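Local coordinates for dehalogenase (PDB 6A41), which acts as a dehalogenase, probably releasing halide from halohydrin-type substrates on a scaffold shared with the short-chain dehydrogenases/reductases, at residues R6-A17 with H74-A85; S128-S136 with I221-G230. All coordinates share one frame; numbering follows the deposited sequence.

Contact 1 (R6-A17 with H74-A85); sequences RVILITNVEKFA and HGHIDALVNNDA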
loop_
_atom_site.group_PDB
_atom_site.type_symbol
_atom_site.label_atom_id
_atom_site.label_comp_id
_atom_site.label_asym_id
_atom_site.label_seq_id
_atom_site.Cartn_x
_atom_site.Cartn_y
_atom_site.Cartn_z
ATOM N N ARG A 6 -24.368 -15.773 -16.332
ATOM C CA ARG A 6 -23.522 -16.040 -15.155
ATOM C C ARG A 6 -24.438 -16.216 -13.964
ATOM O O ARG A 6 -25.320 -15.377 -13.779
ATOM C CB ARG A 6 -22.511 -14.896 -14.892
ATOM C CG ARG A 6 -21.457 -14.698 -15.981
ATOM C CD ARG A 6 -20.516 -15.913 -16.044
ATOM N NE ARG A 6 -19.667 -15.845 -17.241
ATOM C CZ ARG A 6 -19.868 -16.518 -18.372
ATOM N NH1 ARG A 6 -20.909 -17.323 -18.537
ATOM N NH2 ARG A 6 -19.029 -16.348 -19.384
ATOM N N VAL A 7 -24.195 -17.236 -13.166
ATOM C CA VAL A 7 -24.940 -17.505 -11.934
ATOM C C VAL A 7 -24.143 -16.865 -10.785
ATOM O O VAL A 7 -22.951 -17.284 -10.542
ATOM C CB VAL A 7 -25.097 -19.057 -11.670
ATOM C CG1 VAL A 7 -25.808 -19.304 -10.355
ATOM C CG2 VAL A 7 -25.832 -19.690 -12.850
ATOM N N ILE A 8 -24.771 -15.871 -10.134
ATOM C CA ILE A 8 -24.133 -15.112 -9.069
ATOM C C ILE A 8 -24.873 -15.397 -7.763
ATOM O O ILE A 8 -26.067 -15.140 -7.694
ATOM C CB ILE A 8 -24.178 -13.643 -9.397
ATOM C CG1 ILE A 8 -23.379 -13.504 -10.688
ATOM C CG2 ILE A 8 -23.528 -12.816 -8.307
ATOM C CD1 ILE A 8 -23.207 -12.163 -11.157
ATOM N N LEU A 9 -24.179 -15.852 -6.734
ATOM C CA LEU A 9 -24.817 -16.036 -5.442
ATOM C C LEU A 9 -24.420 -14.872 -4.557
ATOM O O LEU A 9 -23.222 -14.638 -4.353
ATOM C CB LEU A 9 -24.195 -17.328 -4.858
ATOM C CG LEU A 9 -24.535 -17.569 -3.424
ATOM C CD1 LEU A 9 -26.047 -17.603 -3.280
ATOM C CD2 LEU A 9 -23.822 -18.889 -2.968
ATOM N N ILE A 10 -25.359 -14.130 -4.007
ATOM C CA ILE A 10 -25.073 -13.010 -3.174
ATOM C C ILE A 10 -25.571 -13.391 -1.740
ATOM O O ILE A 10 -26.700 -13.842 -1.562
ATOM C CB ILE A 10 -25.833 -11.771 -3.597
ATOM C CG1 ILE A 10 -25.580 -11.403 -5.100
ATOM C CG2 ILE A 10 -25.464 -10.559 -2.700
ATOM C CD1 ILE A 10 -26.487 -10.325 -5.668
ATOM N N THR A 11 -24.725 -13.282 -0.753
ATOM C CA THR A 11 -25.097 -13.554 0.606
ATOM C C THR A 11 -25.657 -12.323 1.317
ATOM O O THR A 11 -25.480 -11.182 0.925
ATOM C CB THR A 11 -23.920 -14.089 1.441
ATOM O OG1 THR A 11 -22.871 -13.103 1.517
ATOM C CG2 THR A 11 -23.353 -15.312 0.775
ATOM N N ASN A 12 -26.339 -12.582 2.418
ATOM C CA ASN A 12 -26.910 -11.546 3.290
ATOM C C ASN A 12 -27.506 -10.410 2.500
ATOM O O ASN A 12 -27.253 -9.198 2.764
ATOM C CB ASN A 12 -25.839 -11.124 4.273
ATOM C CG ASN A 12 -25.225 -12.268 5.053
ATOM O OD1 ASN A 12 -25.921 -12.966 5.815
ATOM N ND2 ASN A 12 -23.974 -12.539 4.823
ATOM N N VAL A 13 -28.350 -10.756 1.531
ATOM C CA VAL A 13 -28.731 -9.797 0.518
ATOM C C VAL A 13 -29.536 -8.597 1.009
ATOM O O VAL A 13 -29.577 -7.534 0.323
ATOM C CB VAL A 13 -29.502 -10.471 -0.636
ATOM C CG1 VAL A 13 -30.959 -10.704 -0.320
ATOM C CG2 VAL A 13 -29.354 -9.734 -1.936
ATOM N N GLU A 14 -30.145 -8.732 2.172
ATOM C CA GLU A 14 -30.803 -7.633 2.795
ATOM C C GLU A 14 -29.891 -6.668 3.453
ATOM O O GLU A 14 -30.361 -5.629 3.824
ATOM C CB GLU A 14 -31.941 -8.093 3.806
ATOM C CG GLU A 14 -33.053 -8.814 3.129
ATOM C CD GLU A 14 -33.737 -7.938 2.106
ATOM O OE1 GLU A 14 -34.227 -6.827 2.447
ATOM O OE2 GLU A 14 -33.826 -8.340 0.925
ATOM N N LYS A 15 -28.606 -6.929 3.556
ATOM C CA LYS A 15 -27.658 -5.986 4.149
ATOM C C LYS A 15 -26.787 -5.381 3.078
ATOM O O LYS A 15 -26.647 -5.930 1.978
ATOM C CB LYS A 15 -26.701 -6.735 5.071
ATOM C CG LYS A 15 -27.407 -7.164 6.347
ATOM C CD LYS A 15 -26.520 -8.078 7.130
ATOM C CE LYS A 15 -25.804 -7.413 8.257
ATOM N NZ LYS A 15 -26.643 -6.748 9.277
ATOM N N PHE A 16 -26.162 -4.301 3.474
ATOM C CA PHE A 16 -24.951 -3.723 2.817
ATOM C C PHE A 16 -25.120 -3.634 1.282
ATOM O O PHE A 16 -25.985 -2.887 0.834
ATOM C CB PHE A 16 -23.734 -4.629 3.231
ATOM C CG PHE A 16 -22.345 -3.998 3.060
ATOM C CD1 PHE A 16 -22.158 -2.607 2.843
ATOM C CD2 PHE A 16 -21.247 -4.786 3.198
ATOM C CE1 PHE A 16 -20.906 -2.073 2.689
ATOM C CE2 PHE A 16 -19.987 -4.256 3.124
ATOM C CZ PHE A 16 -19.801 -2.923 2.894
ATOM N N ALA A 17 -24.367 -4.381 0.476
ATOM C CA ALA A 17 -24.372 -4.169 -0.959
ATOM C C ALA A 17 -25.357 -5.085 -1.695
ATOM O O ALA A 17 -25.391 -5.141 -2.945
ATOM C CB ALA A 17 -23.003 -4.421 -1.518
ATOM N N HIS A 74 -29.016 -24.527 -10.533
ATOM C CA HIS A 74 -28.506 -24.576 -11.909
ATOM C C HIS A 74 -27.375 -25.487 -12.151
ATOM O O HIS A 74 -26.983 -25.728 -13.318
ATOM C CB HIS A 74 -28.085 -23.163 -12.413
ATOM C CG HIS A 74 -29.223 -22.254 -12.429
ATOM N ND1 HIS A 74 -30.299 -22.460 -13.288
ATOM C CD2 HIS A 74 -29.601 -21.281 -11.571
ATOM C CE1 HIS A 74 -31.252 -21.585 -13.008
ATOM N NE2 HIS A 74 -30.847 -20.852 -11.982
ATOM N N GLY A 75 -26.871 -26.060 -11.085
ATOM C CA GLY A 75 -25.749 -27.018 -11.229
ATOM C C GLY A 75 -24.458 -26.357 -10.892
ATOM O O GLY A 75 -23.466 -27.046 -10.778
ATOM N N HIS A 76 -24.367 -25.005 -10.891
ATOM C CA HIS A 76 -23.083 -24.366 -10.632
ATOM C C HIS A 76 -23.288 -22.986 -10.156
ATOM O O HIS A 76 -24.335 -22.485 -10.298
ATOM C CB HIS A 76 -22.217 -24.337 -11.927
ATOM C CG HIS A 76 -22.718 -23.444 -12.996
ATOM N ND1 HIS A 76 -23.771 -23.779 -13.804
ATOM C CD2 HIS A 76 -22.409 -22.148 -13.308
ATOM C CE1 HIS A 76 -24.040 -22.790 -14.637
ATOM N NE2 HIS A 76 -23.246 -21.777 -14.342
ATOM N N ILE A 77 -22.213 -22.411 -9.649
ATOM C CA ILE A 77 -22.117 -20.982 -9.264
ATOM C C ILE A 77 -20.893 -20.339 -9.958
ATOM O O ILE A 77 -19.766 -20.815 -9.778
ATOM C CB ILE A 77 -22.015 -20.798 -7.724
ATOM C CG1 ILE A 77 -23.306 -21.309 -7.047
ATOM C CG2 ILE A 77 -21.756 -19.351 -7.341
ATOM C CD1 ILE A 77 -23.086 -21.619 -5.556
ATOM N N ASP A 78 -21.103 -19.288 -10.736
ATOM C CA ASP A 78 -19.989 -18.636 -11.406
ATOM C C ASP A 78 -19.292 -17.636 -10.489
ATOM O O ASP A 78 -18.069 -17.378 -10.654
ATOM C CB ASP A 78 -20.454 -17.899 -12.642
ATOM C CG ASP A 78 -20.860 -18.854 -13.754
ATOM O OD1 ASP A 78 -20.000 -19.678 -14.175
ATOM O OD2 ASP A 78 -22.037 -18.884 -14.129
ATOM N N ALA A 79 -20.054 -16.936 -9.623
ATOM C CA ALA A 79 -19.490 -15.983 -8.710
ATOM C C ALA A 79 -20.149 -16.002 -7.347
ATOM O O ALA A 79 -21.429 -16.120 -7.253
ATOM C CB ALA A 79 -19.690 -14.565 -9.273
ATOM N N LEU A 80 -19.328 -15.967 -6.318
ATOM C CA LEU A 80 -19.781 -15.780 -4.952
ATOM C C LEU A 80 -19.541 -14.343 -4.541
ATOM O O LEU A 80 -18.356 -13.894 -4.503
ATOM C CB LEU A 80 -19.123 -16.723 -3.991
ATOM C CG LEU A 80 -19.235 -16.519 -2.465
ATOM C CD1 LEU A 80 -20.725 -16.690 -2.107
ATOM C CD2 LEU A 80 -18.382 -17.493 -1.696
ATOM N N VAL A 81 -20.577 -13.646 -4.130
ATOM C CA VAL A 81 -20.391 -12.333 -3.569
ATOM C C VAL A 81 -20.592 -12.436 -2.075
ATOM O O VAL A 81 -21.769 -12.666 -1.599
ATOM C CB VAL A 81 -21.394 -11.333 -4.193
ATOM C CG1 VAL A 81 -21.292 -9.998 -3.526
ATOM C CG2 VAL A 81 -21.199 -11.212 -5.685
ATOM N N ASN A 82 -19.510 -12.393 -1.320
ATOM C CA ASN A 82 -19.588 -12.541 0.127
ATOM C C ASN A 82 -19.890 -11.114 0.666
ATOM O O ASN A 82 -18.989 -10.344 0.804
ATOM C CB ASN A 82 -18.293 -13.009 0.704
ATOM C CG ASN A 82 -18.071 -14.526 0.661
ATOM O OD1 ASN A 82 -16.984 -14.963 0.284
ATOM N ND2 ASN A 82 -18.947 -15.245 1.214
ATOM N N ASN A 83 -21.149 -10.818 0.932
ATOM C CA ASN A 83 -21.672 -9.560 1.357
ATOM C C ASN A 83 -21.899 -9.634 2.878
ATOM O O ASN A 83 -22.855 -10.154 3.358
ATOM C CB ASN A 83 -22.922 -9.278 0.561
ATOM C CG ASN A 83 -23.643 -8.040 1.017
ATOM O OD1 ASN A 83 -23.078 -6.919 0.999
ATOM N ND2 ASN A 83 -24.882 -8.193 1.393
ATOM N N ASP A 84 -20.886 -9.211 3.617
ATOM C CA ASP A 84 -20.776 -9.411 5.051
ATOM C C ASP A 84 -20.724 -8.049 5.746
ATOM O O ASP A 84 -20.009 -7.138 5.302
ATOM C CB ASP A 84 -19.517 -10.261 5.370
ATOM C CG ASP A 84 -19.486 -11.516 4.510
ATOM O OD1 ASP A 84 -20.337 -12.385 4.724
ATOM O OD2 ASP A 84 -18.656 -11.561 3.563
ATOM N N ALA A 85 -21.528 -7.921 6.809
ATOM C CA ALA A 85 -21.652 -6.683 7.556
ATOM C C ALA A 85 -22.071 -6.904 9.001
ATOM O O ALA A 85 -23.046 -7.557 9.223
ATOM C CB ALA A 85 -22.597 -5.749 6.916
HETATM O O HOH W 1 -20.829 -14.141 3.044
HETATM O O HOH W 2 -22.449 -15.057 5.127
#

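Contact 2 (S128-S136 with I221-G230); sequences SGRIVFVSS and ICFLCSDGAG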
loop_
_atom_site.group_PDB
_atom_site.type_symbol
_atom_site.label_atom_id
_atom_site.label_comp_id
_atom_site.label_asym_id
_atom_site.label_seq_id
_atom_site.Cartn_x
_atom_site.Cartn_y
_atom_site.Cartn_z
ATOM N N SER A 128 -13.175 -22.382 -13.296
ATOM C CA SER A 128 -13.588 -20.976 -13.507
ATOM C C SER A 128 -14.369 -20.552 -12.285
ATOM O O SER A 128 -14.988 -21.357 -11.637
ATOM C CB SER A 128 -14.393 -20.731 -14.852
ATOM O OG SER A 128 -15.655 -21.205 -14.721
ATOM N N GLY A 129 -14.261 -19.262 -11.924
ATOM C CA GLY A 129 -15.020 -18.734 -10.883
ATOM C C GLY A 129 -14.543 -17.353 -10.479
ATOM O O GLY A 129 -13.467 -16.894 -10.869
ATOM N N ARG A 130 -15.335 -16.769 -9.604
ATOM C CA ARG A 130 -15.074 -15.463 -9.092
ATOM C C ARG A 130 -15.499 -15.452 -7.631
ATOM O O ARG A 130 -16.603 -15.921 -7.290
ATOM C CB ARG A 130 -15.900 -14.401 -9.812
ATOM C CG ARG A 130 -15.666 -14.293 -11.261
ATOM C CD ARG A 130 -14.460 -13.422 -11.454
ATOM N NE ARG A 130 -14.239 -13.188 -12.873
ATOM C CZ ARG A 130 -13.696 -14.013 -13.726
ATOM N NH1 ARG A 130 -13.179 -15.185 -13.370
ATOM N NH2 ARG A 130 -13.559 -13.637 -14.953
ATOM N N ILE A 131 -14.665 -14.984 -6.746
ATOM C CA ILE A 131 -15.095 -14.770 -5.377
ATOM C C ILE A 131 -14.869 -13.266 -5.027
ATOM O O ILE A 131 -13.718 -12.775 -5.233
ATOM C CB ILE A 131 -14.232 -15.593 -4.390
ATOM C CG1 ILE A 131 -14.113 -17.090 -4.621
ATOM C CG2 ILE A 131 -14.665 -15.340 -2.949
ATOM C CD1 ILE A 131 -15.265 -17.840 -4.255
ATOM N N VAL A 132 -15.903 -12.538 -4.634
ATOM C CA VAL A 132 -15.774 -11.104 -4.289
ATOM C C VAL A 132 -16.203 -10.917 -2.848
ATOM O O VAL A 132 -17.323 -11.321 -2.471
ATOM C CB VAL A 132 -16.559 -10.170 -5.213
ATOM C CG1 VAL A 132 -16.492 -8.694 -4.740
ATOM C CG2 VAL A 132 -16.282 -10.414 -6.711
ATOM N N PHE A 133 -15.294 -10.437 -2.006
ATOM C CA PHE A 133 -15.631 -10.042 -0.675
ATOM C C PHE A 133 -16.152 -8.636 -0.701
ATOM O O PHE A 133 -15.424 -7.668 -1.132
ATOM C CB PHE A 133 -14.432 -10.219 0.271
ATOM C CG PHE A 133 -14.012 -11.654 0.494
ATOM C CD1 PHE A 133 -13.219 -12.308 -0.422
ATOM C CD2 PHE A 133 -14.320 -12.306 1.642
ATOM C CE1 PHE A 133 -12.795 -13.619 -0.229
ATOM C CE2 PHE A 133 -13.921 -13.652 1.826
ATOM C CZ PHE A 133 -13.213 -14.291 0.851
ATOM N N VAL A 134 -17.318 -8.394 -0.194
ATOM C CA VAL A 134 -17.737 -6.974 -0.061
ATOM C C VAL A 134 -17.274 -6.512 1.305
ATOM O O VAL A 134 -17.727 -7.051 2.320
ATOM C CB VAL A 134 -19.200 -6.754 -0.118
ATOM C CG1 VAL A 134 -19.510 -5.277 -0.260
ATOM C CG2 VAL A 134 -19.733 -7.497 -1.338
ATOM N N SER A 135 -16.332 -5.565 1.304
ATOM C CA SER A 135 -15.593 -5.228 2.539
ATOM C C SER A 135 -15.540 -3.685 2.728
ATOM O O SER A 135 -16.413 -2.989 2.195
ATOM C CB SER A 135 -14.150 -5.812 2.512
ATOM O OG SER A 135 -13.538 -5.756 3.794
ATOM N N SER A 136 -14.563 -3.197 3.470
ATOM C CA SER A 136 -14.475 -1.826 3.840
ATOM C C SER A 136 -13.178 -1.198 3.464
ATOM O O SER A 136 -12.156 -1.921 3.495
ATOM C CB SER A 136 -14.737 -1.668 5.324
ATOM O OG SER A 136 -14.520 -0.350 5.750
ATOM N N ILE A 221 -18.847 -4.435 -7.993
ATOM C CA ILE A 221 -18.908 -5.870 -7.715
ATOM C C ILE A 221 -19.239 -6.678 -8.962
ATOM O O ILE A 221 -18.521 -7.715 -9.251
ATOM C CB ILE A 221 -19.878 -6.125 -6.533
ATOM C CG1 ILE A 221 -19.459 -5.472 -5.235
ATOM C CG2 ILE A 221 -20.229 -7.597 -6.400
ATOM C CD1 ILE A 221 -20.644 -5.255 -4.250
ATOM N N CYS A 222 -20.237 -6.255 -9.740
ATOM C CA CYS A 222 -20.545 -6.871 -10.989
ATOM C C CYS A 222 -19.374 -6.911 -11.997
ATOM O O CYS A 222 -19.081 -7.938 -12.618
ATOM C CB CYS A 222 -21.752 -6.251 -11.662
ATOM S SG CYS A 222 -23.272 -6.721 -10.795
ATOM N N PHE A 223 -18.670 -5.777 -12.088
ATOM C CA PHE A 223 -17.508 -5.781 -12.917
ATOM C C PHE A 223 -16.486 -6.906 -12.467
ATOM O O PHE A 223 -16.038 -7.709 -13.353
ATOM C CB PHE A 223 -16.794 -4.392 -12.939
ATOM C CG PHE A 223 -15.386 -4.487 -13.602
ATOM C CD1 PHE A 223 -15.278 -4.746 -14.945
ATOM C CD2 PHE A 223 -14.246 -4.397 -12.813
ATOM C CE1 PHE A 223 -14.004 -4.945 -15.588
ATOM C CE2 PHE A 223 -12.984 -4.540 -13.380
ATOM C CZ PHE A 223 -12.879 -4.810 -14.726
ATOM N N LEU A 224 -16.199 -7.041 -11.172
ATOM C CA LEU A 224 -15.230 -8.057 -10.744
ATOM C C LEU A 224 -15.745 -9.478 -10.984
ATOM O O LEU A 224 -14.907 -10.370 -11.208
ATOM C CB LEU A 224 -14.845 -7.901 -9.278
ATOM C CG LEU A 224 -14.096 -6.570 -9.062
ATOM C CD1 LEU A 224 -14.055 -6.309 -7.562
ATOM C CD2 LEU A 224 -12.692 -6.564 -9.692
ATOM N N CYS A 225 -17.075 -9.679 -10.981
ATOM C CA CYS A 225 -17.704 -10.966 -11.396
ATOM C C CYS A 225 -17.623 -11.307 -12.905
ATOM O O CYS A 225 -17.894 -12.446 -13.250
ATOM C CB CYS A 225 -19.149 -11.075 -10.914
ATOM S SG CYS A 225 -19.368 -10.933 -9.145
ATOM N N SER A 226 -17.327 -10.331 -13.764
ATOM C CA SER A 226 -17.421 -10.475 -15.209
ATOM C C SER A 226 -16.188 -11.133 -15.770
ATOM O O SER A 226 -15.035 -11.172 -15.136
ATOM C CB SER A 226 -17.663 -9.081 -15.950
ATOM O OG SER A 226 -16.422 -8.296 -15.953
ATOM N N ASP A 227 -16.370 -11.578 -16.990
ATOM C CA ASP A 227 -15.228 -12.157 -17.754
ATOM C C ASP A 227 -14.123 -11.158 -18.032
ATOM O O ASP A 227 -12.965 -11.499 -17.988
ATOM C CB ASP A 227 -15.701 -12.749 -19.052
ATOM C CG ASP A 227 -16.401 -14.002 -18.848
ATOM O OD1 ASP A 227 -16.621 -14.522 -17.704
ATOM O OD2 ASP A 227 -16.873 -14.480 -19.885
ATOM N N GLY A 228 -14.504 -9.883 -18.214
ATOM C CA GLY A 228 -13.559 -8.866 -18.477
ATOM C C GLY A 228 -12.604 -8.587 -17.307
ATOM O O GLY A 228 -11.507 -8.077 -17.543
ATOM N N ALA A 229 -12.956 -8.970 -16.066
ATOM C CA ALA A 229 -12.081 -8.819 -14.901
ATOM C C ALA A 229 -11.259 -10.060 -14.558
ATOM O O ALA A 229 -10.695 -10.172 -13.459
ATOM C CB ALA A 229 -12.898 -8.430 -13.697
ATOM N N GLY A 230 -11.118 -10.918 -15.546
ATOM C CA GLY A 230 -10.436 -12.217 -15.326
ATOM C C GLY A 230 -8.949 -12.148 -15.063
ATOM O O GLY A 230 -8.409 -13.182 -14.701
#

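Contact 1 (R6-A17 with H74-A85)
Ile8 to Ile10 pairs in parallel with Ala79 to Val81, joining strand 7-10 to the middle strand, 79-83, of a Rossmann-type parallel sheet. Alternating bonds from Leu9 N to Ala79 O, from Val81 N to Leu9 O and from Thr11 N to Val81 O hold the pair. On one face Ile8 CG2 meets Val81 CG2 at 3.9 Å. On the other, Leu9 and Leu80 lie side by side and point the same way, with Leu9 CD2 also touching Ile77 CD1.

At the strand entrance, Asp78 OD2 receives Val7 N at 2.9 Å on its anti lone pair, while OD1 forms a salt bridge with Arg126. Val7 O in turn takes both Asp78 N and Ala79 N in its carbonyl plane. The CG2 branch of Val7 leans on His76 NE2 (3.6 Å), and the Arg6 chain crosses the Asp78 side chain at about a right angle on its way to Asp227.

Past the strands the pairing passes to side chains. Thr11 carries OG1 between its backbone N and carbonyl carbon (chi1 62°), where it accepts Asn83 N at 2.9 Å; a water joins this hydroxyl to Asn82 ND2. Asn12 returns a bond from ND2 to Asn83 O (3.0 Å). The Asn83 amide, swung opposite its own backbone N (chi1 174°), reaches into the loop after strand 7-10, the region that binds the dinucleotide in reductase relatives. The amide spans the turn of residues 12-15: ND2 bonds Thr11 O before it, in the amide plane, and Lys15 O at its end, which it approaches from above the carbonyl plane, 2.9 Å away. Beyond the turn, Phe16 CB lies against Asn83 OD1, and that same oxygen accepts Ala17 N at 2.9 Å, just ahead of helix 18-27.

Contact 2 (S128-S136 with I221-G230)
Strand 129-136 and the helical segment 221-225 run nearly antiparallel, 156° between their directions and 8.6 Å between axes, bringing Arg130 over Cys225 and Val132 over Ile221. This is the helix-on-sheet layer of the Rossmann fold.

Arg130 carries the polar half. Its chain, bent at chi2 (-84°), passes beside the helix end, with CG near Cys225 O. The guanidinium then grips Ser226 O side-on with two nitrogens, NE at 3.1 Å and NH2 at 2.9 Å. The oxygen lies near the guanidinium plane, yet both nitrogens stand above the plane of its carbonyl. Ala229 N is a third donor to that oxygen, and NH1 turns back to Gly129 O (3.0 Å), fixing the rotation of the group. A leucine in place of Arg130 would probably leave Ser226 O with Ala229 N as its remaining donor here and let the 226-230 turn shift against the strand.

The apolar half follows. Val132 CG2 touches both Leu224 CB (3.9 Å) and Cys225 SG (4.0 Å), and the valine crosses the Leu224 side chain at about a right angle. Farther along, Ile221 CD1 reaches Val134 CG2 at 3.8 Å.

Leu224 and Ile221 also rest on Val177 of strand 172-179, and Cys225 on Ala79 of strand 79-83, while Phe223 stacks on Phe223 of a second subunit.

From the N terminus, the chain first makes strand 7-10, builds strands 31-34 and 56-57 on one side of it with their helices, and returns to the centre at 74-85, where contact 1 closes this loop. Contact 2 opens only afterwards, at 128-136, and closes after 84 intervening residues on the end of helix 214-225, so the two follow in series. They are joined edge to edge within the sheet: strands 79-83 and 129-136 are neighbours, with probable hydrogen bonds from Asn82 N to Val132 O and from Val134 N to Asn82 O. Phe16 packs on Val134, and a salt bridge between Arg6 and Asp227 connects the chain's beginning with the turn beyond helix 214-225.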